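Peroxiredoxin 6 (Arenicola marina, PDB 2V32) probably reduces hydrogen peroxide and organic hydroperoxides to water and alcohols as a thiol-dependent peroxidase of the Prx6 subfamily. Local coordinates at residues E56-K61 with E155-I160; R182-P187 with G211-T216. The protein carries 1 engineered substitution. All coordinates share one frame; numbering follows the deposited sequence.

Contact 1: E56-K61 with E155-I160; sequences EGDFKK and EILRVI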
loop_
_atom_site.group_PDB
_atom_site.type_symbol
_atom_site.label_atom_id
_atom_site.label_comp_id
_atom_site.label_asym_id
_atom_site.label_seq_id
_atom_site.Cartn_x
_atom_site.Cartn_y
_atom_site.Cartn_z
ATOM N N GLU A 56 3.385 -2.495 -19.148
ATOM C CA GLU A 56 2.144 -1.950 -19.687
ATOM C C GLU A 56 1.265 -3.007 -20.368
ATOM O O GLU A 56 0.046 -2.953 -20.270
ATOM C CB GLU A 56 2.405 -0.696 -20.518
ATOM C CG GLU A 56 2.803 -0.911 -21.976
ATOM C CD GLU A 56 1.605 -1.325 -22.842
ATOM O OE1 GLU A 56 0.507 -0.696 -22.690
ATOM O OE2 GLU A 56 1.770 -2.284 -23.657
ATOM N N GLY A 57 1.878 -4.000 -20.987
ATOM C CA GLY A 57 1.125 -5.201 -21.496
ATOM C C GLY A 57 0.443 -6.054 -20.410
ATOM O O GLY A 57 -0.596 -6.692 -20.659
ATOM N N ASP A 58 1.060 -6.100 -19.226
ATOM C CA ASP A 58 0.530 -6.771 -18.014
ATOM C C ASP A 58 -0.709 -6.069 -17.486
ATOM O O ASP A 58 -1.678 -6.715 -17.144
ATOM C CB ASP A 58 1.602 -6.832 -16.934
ATOM C CG ASP A 58 2.730 -7.823 -17.266
ATOM O OD1 ASP A 58 2.480 -8.898 -17.897
ATOM O OD2 ASP A 58 3.881 -7.546 -16.867
ATOM N N PHE A 59 -0.714 -4.739 -17.477
ATOM C CA PHE A 59 -1.933 -3.988 -17.157
ATOM C C PHE A 59 -2.997 -4.144 -18.247
ATOM O O PHE A 59 -4.153 -4.423 -17.938
ATOM C CB PHE A 59 -1.610 -2.509 -16.909
ATOM C CG PHE A 59 -0.908 -2.279 -15.615
ATOM C CD1 PHE A 59 -1.613 -2.236 -14.434
ATOM C CD2 PHE A 59 0.473 -2.180 -15.565
ATOM C CE1 PHE A 59 -0.930 -2.036 -13.201
ATOM C CE2 PHE A 59 1.142 -2.023 -14.358
ATOM C CZ PHE A 59 0.442 -1.940 -13.177
ATOM N N LYS A 60 -2.586 -3.979 -19.513
ATOM C CA LYS A 60 -3.469 -4.148 -20.615
ATOM C C LYS A 60 -4.123 -5.510 -20.623
ATOM O O LYS A 60 -5.302 -5.556 -20.859
ATOM C CB LYS A 60 -2.764 -3.915 -21.937
ATOM C CG LYS A 60 -3.716 -3.614 -23.028
ATOM C CD LYS A 60 -2.953 -3.408 -24.323
ATOM C CE LYS A 60 -3.827 -2.745 -25.346
ATOM N NZ LYS A 60 -3.808 -3.561 -26.599
ATOM N N LYS A 61 -3.374 -6.595 -20.346
ATOM C CA LYS A 61 -3.932 -7.970 -20.269
ATOM C C LYS A 61 -5.059 -8.038 -19.249
ATOM O O LYS A 61 -5.954 -8.868 -19.385
ATOM C CB LYS A 61 -2.931 -9.037 -19.784
ATOM C CG LYS A 61 -1.702 -9.359 -20.631
ATOM C CD LYS A 61 -2.004 -9.903 -22.066
ATOM C CE LYS A 61 -0.851 -10.835 -22.594
ATOM N NZ LYS A 61 -1.297 -12.154 -23.211
ATOM N N GLU A 155 3.680 -5.848 -6.808
ATOM C CA GLU A 155 2.644 -5.907 -5.755
ATOM C C GLU A 155 1.303 -5.290 -6.225
ATOM O O GLU A 155 0.212 -5.767 -5.910
ATOM C CB GLU A 155 3.154 -5.239 -4.454
ATOM C CG GLU A 155 2.053 -5.132 -3.304
ATOM C CD GLU A 155 1.586 -6.497 -2.760
ATOM O OE1 GLU A 155 2.183 -7.530 -3.103
ATOM O OE2 GLU A 155 0.627 -6.560 -1.980
ATOM N N ILE A 156 1.394 -4.235 -7.012
ATOM C CA ILE A 156 0.173 -3.659 -7.597
ATOM C C ILE A 156 -0.639 -4.587 -8.534
ATOM O O ILE A 156 -1.850 -4.682 -8.454
ATOM C CB ILE A 156 0.483 -2.269 -8.194
ATOM C CG1 ILE A 156 0.753 -1.308 -7.028
ATOM C CG2 ILE A 156 -0.716 -1.696 -9.065
ATOM C CD1 ILE A 156 1.996 -0.428 -7.236
ATOM N N LEU A 157 0.058 -5.234 -9.449
ATOM C CA LEU A 157 -0.474 -6.310 -10.261
ATOM C C LEU A 157 -0.966 -7.533 -9.491
ATOM O O LEU A 157 -2.024 -8.053 -9.832
ATOM C CB LEU A 157 0.624 -6.727 -11.249
ATOM C CG LEU A 157 0.839 -5.748 -12.428
ATOM C CD1 LEU A 157 2.150 -6.074 -13.047
ATOM C CD2 LEU A 157 -0.263 -5.884 -13.459
ATOM N N ARG A 158 -0.210 -7.967 -8.463
ATOM C CA ARG A 158 -0.646 -9.023 -7.549
ATOM C C ARG A 158 -1.982 -8.680 -6.971
ATOM O O ARG A 158 -2.904 -9.469 -7.079
ATOM C CB ARG A 158 0.306 -9.206 -6.367
ATOM C CG ARG A 158 0.014 -10.503 -5.630
ATOM C CD ARG A 158 0.906 -10.609 -4.395
ATOM N NE ARG A 158 0.494 -9.646 -3.394
ATOM C CZ ARG A 158 -0.434 -9.904 -2.486
ATOM N NH1 ARG A 158 -1.117 -11.043 -2.535
ATOM N NH2 ARG A 158 -0.783 -8.999 -1.610
ATOM N N VAL A 159 -2.098 -7.501 -6.362
ATOM C CA VAL A 159 -3.388 -7.103 -5.797
ATOM C C VAL A 159 -4.476 -6.794 -6.836
ATOM O O VAL A 159 -5.647 -7.048 -6.572
ATOM C CB VAL A 159 -3.255 -6.069 -4.656
ATOM C CG1 VAL A 159 -2.263 -6.561 -3.640
ATOM C CG2 VAL A 159 -2.894 -4.621 -5.176
ATOM N N ILE A 160 -4.131 -6.299 -8.028
ATOM C CA ILE A 160 -5.157 -6.235 -9.126
ATOM C C ILE A 160 -5.713 -7.646 -9.363
ATOM O O ILE A 160 -6.917 -7.822 -9.486
ATOM C CB ILE A 160 -4.593 -5.656 -10.443
ATOM C CG1 ILE A 160 -4.560 -4.123 -10.397
ATOM C CG2 ILE A 160 -5.436 -6.036 -11.661
ATOM C CD1 ILE A 160 -3.423 -3.499 -11.338
#
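Phe59 meets Leu157 face-on: CD2 of the leucine sits over the middle of the ring, 3.9 Å from its centroid and 9° off the normal, a CH-pi contact. The two join helices on one side of the central sheet of the thioredoxin fold, with the segment axes 11.2 Å apart and nearly parallel. Ile160 comes in at about a right angle, its CD1 against Phe59 CE1 at 3.4 Å, while CG2 of Ile156 stands at the ring edge, 4.2 Å from Phe59 CE1. The phenylalanine CG lies anti to the carbonyl carbon (chi1 -72°), a turn that carries the ring toward helix 153-168. Shortening Phe59 to an alanine removes the ring, which is likely to leave Leu157 CD2 and Ile160 CD1 without their aromatic partner and open a gap between the helices. Asp58 CB touches Leu157 CD1. Further out, Val64 and Leu66 back the ring, and Val64 and Ile132 back Ile160. On the far side of helix 153-168 the second subunit hydrogen-bonds Glu155 through its Tyr145 and Asn152, and Arg158 through its Gly150 O; a side-on salt bridge joins the pair, Arg158 NE to Glu155 OE1 at 2.7 Å and NH2 to OE2 at 2.8 Å.

Contact 2: R182-P187 with G211-T216; sequences RCMVVP and GYLRYT
Tyr215 is sandwiched between Arg182 and Met184, one on each face of its ring. Met184 and Tyr215 form the non-hydrogen-bonded antiparallel pair in the four-stranded sheet of the C-terminal domain, where strands 183-185 and 214-216 are the inner two, twisted so that their directions differ by 127°; Arg182 comes from the residue just before the strand. It lays its guanidinium flat on the ring, planes 13° apart, with CZ 3.4 Å from Tyr215 CE2: an off-centre cation-pi stack. Its CG falls between the backbone N and the carbonyl carbon (chi1 61°), and from there the extended chain crosses the tyrosine at a slant. Met184 instead lies beside Tyr215, pointing the same way, folded at its second and third torsions so that its CE rests 3.8 Å from the ring centroid with SD obliquely beside it, a Met-aromatic contact.

The Met184 side of the ring is the tight one, buried, with Pro43 and Leu87 of the second subunit packing against Met184 and Tyr215 respectively; Arg182 lies on the exposed side. Cys183 and Thr216 form a hydrogen-bonded pair, Cys183 N reaching Thr216 O at 2.9 Å in a nearly straight bond and Thr216 N returning one to Cys183 O. Val185 CG2 meets Thr216 CG2 at 3.7 Å, the two side chains crossing at about a right angle.

Toward Val186 and Pro187 the pairing loosens. Val185 N still bonds Arg214 O, but from above the carbonyl plane; beyond it the chains part, and exposed Pro187 touches a bound benzoic acid. Arg214 bends back over this end, one guanidinium face against Val185 CG1 and its NH2 hydrogen-bonded to Val189 O. A water bridges the parted chains, donating to Val185 O at 2.7 Å and to Tyr212 O at 2.8 Å, and accepting from Arg214 NE.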
loop_
_atom_site.group_PDB
_atom_site.type_symbol
_atom_site.label_atom_id
_atom_site.label_comp_id
_atom_site.label_asym_id
_atom_site.label_seq_id
_atom_site.Cartn_x
_atom_site.Cartn_y
_atom_site.Cartn_z
ATOM N N ARG A 182 -4.102 -21.533 -3.801
ATOM C CA ARG A 182 -5.362 -21.788 -3.098
ATOM C C ARG A 182 -5.796 -20.481 -2.396
ATOM O O ARG A 182 -4.922 -19.648 -1.990
ATOM C CB ARG A 182 -5.213 -22.967 -2.132
ATOM C CG ARG A 182 -4.154 -22.729 -1.024
ATOM C CD ARG A 182 -4.009 -23.892 -0.052
ATOM N NE ARG A 182 -2.977 -23.541 0.921
ATOM C CZ ARG A 182 -2.730 -24.252 2.017
ATOM N NH1 ARG A 182 -3.476 -25.341 2.277
ATOM N NH2 ARG A 182 -1.773 -23.851 2.871
ATOM N N CYS A 183 -7.132 -20.291 -2.310
ATOM C CA CYS A 183 -7.794 -19.108 -1.793
ATOM C C CYS A 183 -8.541 -19.528 -0.552
ATOM O O CYS A 183 -8.674 -20.713 -0.343
ATOM C CB CYS A 183 -8.822 -18.672 -2.817
ATOM S SG CYS A 183 -7.950 -17.903 -4.143
ATOM N N MET A 184 -9.037 -18.562 0.225
ATOM C CA MET A 184 -9.913 -18.842 1.388
ATOM C C MET A 184 -11.359 -18.678 0.994
ATOM O O MET A 184 -11.695 -17.824 0.186
ATOM C CB MET A 184 -9.628 -17.929 2.573
ATOM C CG MET A 184 -8.156 -17.831 2.968
ATOM S SD MET A 184 -7.222 -19.364 3.109
ATOM C CE MET A 184 -7.766 -20.082 4.642
ATOM N N VAL A 185 -12.213 -19.543 1.509
ATOM C CA VAL A 185 -13.635 -19.417 1.265
ATOM C C VAL A 185 -14.127 -18.334 2.258
ATOM O O VAL A 185 -13.788 -18.388 3.456
ATOM C CB VAL A 185 -14.395 -20.762 1.521
ATOM C CG1 VAL A 185 -15.930 -20.555 1.378
ATOM C CG2 VAL A 185 -13.894 -21.872 0.620
ATOM N N VAL A 186 -14.913 -17.369 1.785
ATOM C CA VAL A 186 -15.380 -16.288 2.678
ATOM C C VAL A 186 -16.313 -16.881 3.751
ATOM O O VAL A 186 -17.025 -17.834 3.457
ATOM C CB VAL A 186 -16.034 -15.083 1.931
ATOM C CG1 VAL A 186 -15.064 -14.471 0.914
ATOM C CG2 VAL A 186 -17.359 -15.446 1.284
ATOM N N PRO A 187 -16.269 -16.361 5.007
ATOM C CA PRO A 187 -17.111 -16.889 6.109
ATOM C C PRO A 187 -18.609 -16.875 5.808
ATOM O O PRO A 187 -19.341 -17.622 6.420
ATOM C CB PRO A 187 -16.832 -15.944 7.262
ATOM C CG PRO A 187 -15.562 -15.280 6.924
ATOM C CD PRO A 187 -15.448 -15.220 5.430
ATOM N N GLY A 211 -15.247 -23.421 12.418
ATOM C CA GLY A 211 -15.099 -24.058 11.098
ATOM C C GLY A 211 -14.812 -23.064 9.995
ATOM O O GLY A 211 -15.167 -23.291 8.849
ATOM N N TYR A 212 -14.108 -21.984 10.345
ATOM C CA TYR A 212 -13.923 -20.843 9.449
ATOM C C TYR A 212 -12.615 -20.932 8.655
ATOM O O TYR A 212 -12.415 -20.164 7.740
ATOM C CB TYR A 212 -13.902 -19.519 10.230
ATOM C CG TYR A 212 -12.648 -19.394 11.106
ATOM C CD1 TYR A 212 -11.436 -18.941 10.587
ATOM C CD2 TYR A 212 -12.677 -19.756 12.457
ATOM C CE1 TYR A 212 -10.328 -18.834 11.379
ATOM C CE2 TYR A 212 -11.526 -19.687 13.251
ATOM C CZ TYR A 212 -10.368 -19.238 12.706
ATOM O OH TYR A 212 -9.217 -19.132 13.513
ATOM N N LEU A 213 -11.694 -21.791 9.050
ATOM C CA LEU A 213 -10.405 -21.799 8.358
ATOM C C LEU A 213 -10.546 -22.659 7.106
ATOM O O LEU A 213 -10.151 -23.813 7.128
ATOM C CB LEU A 213 -9.314 -22.339 9.253
ATOM C CG LEU A 213 -7.883 -21.912 8.883
ATOM C CD1 LEU A 213 -7.754 -20.379 8.944
ATOM C CD2 LEU A 213 -6.862 -22.528 9.873
ATOM N N ARG A 214 -11.092 -22.100 6.019
ATOM C CA ARG A 214 -11.458 -22.929 4.862
ATOM C C ARG A 214 -10.678 -22.526 3.582
ATOM O O ARG A 214 -10.698 -21.372 3.220
ATOM C CB ARG A 214 -12.978 -22.846 4.616
ATOM C CG ARG A 214 -13.814 -23.221 5.870
ATOM C CD ARG A 214 -15.317 -23.217 5.617
ATOM N NE ARG A 214 -15.893 -21.894 5.395
ATOM C CZ ARG A 214 -17.121 -21.685 4.940
ATOM N NH1 ARG A 214 -17.951 -22.700 4.711
ATOM N NH2 ARG A 214 -17.553 -20.461 4.754
ATOM N N TYR A 215 -10.046 -23.509 2.929
ATOM C CA TYR A 215 -9.212 -23.341 1.722
ATOM C C TYR A 215 -9.915 -24.011 0.567
ATOM O O TYR A 215 -10.564 -25.024 0.753
ATOM C CB TYR A 215 -7.900 -24.075 1.837
ATOM C CG TYR A 215 -6.953 -23.709 2.929
ATOM C CD1 TYR A 215 -7.006 -24.352 4.142
ATOM C CD2 TYR A 215 -5.955 -22.767 2.721
ATOM C CE1 TYR A 215 -6.076 -24.060 5.154
ATOM C CE2 TYR A 215 -5.016 -22.444 3.723
ATOM C CZ TYR A 215 -5.084 -23.109 4.940
ATOM O OH TYR A 215 -4.158 -22.867 5.948
ATOM N N THR A 216 -9.768 -23.463 -0.628
ATOM C CA THR A 216 -10.221 -24.139 -1.800
ATOM C C THR A 216 -9.260 -23.738 -2.916
ATOM O O THR A 216 -8.642 -22.673 -2.819
ATOM C CB THR A 216 -11.691 -23.772 -2.147
ATOM O OG1 THR A 216 -12.087 -24.469 -3.337
ATOM C CG2 THR A 216 -11.863 -22.276 -2.446
HETATM O O HOH W 1 -14.420 -19.469 5.854
#

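Overall arrangement
The two contacts follow one another along the chain and do not touch: their centres are about 25 Å apart and their nearest atoms about 9 Å. Contact 1 has its centre about 9 Å from the centre of the chain, in the thioredoxin-fold body; that of contact 2 lies about 26 Å from it, in the C-terminal domain. Helix 153-168 connects them, leading from contact 1 into strand 171-172, which pairs with strand 183-185. Both meet the second subunit. Neither is at position 45 of its own chain, predicted to carry the peroxidatic cysteine and here evidently an engineered serine, but contact 2 packs on Thr42, Pro43 and Thr46 of the second subunit, close in sequence to that subunit's Ser45. The Pro187 side chain lies about 4 Å from the benzoic acid.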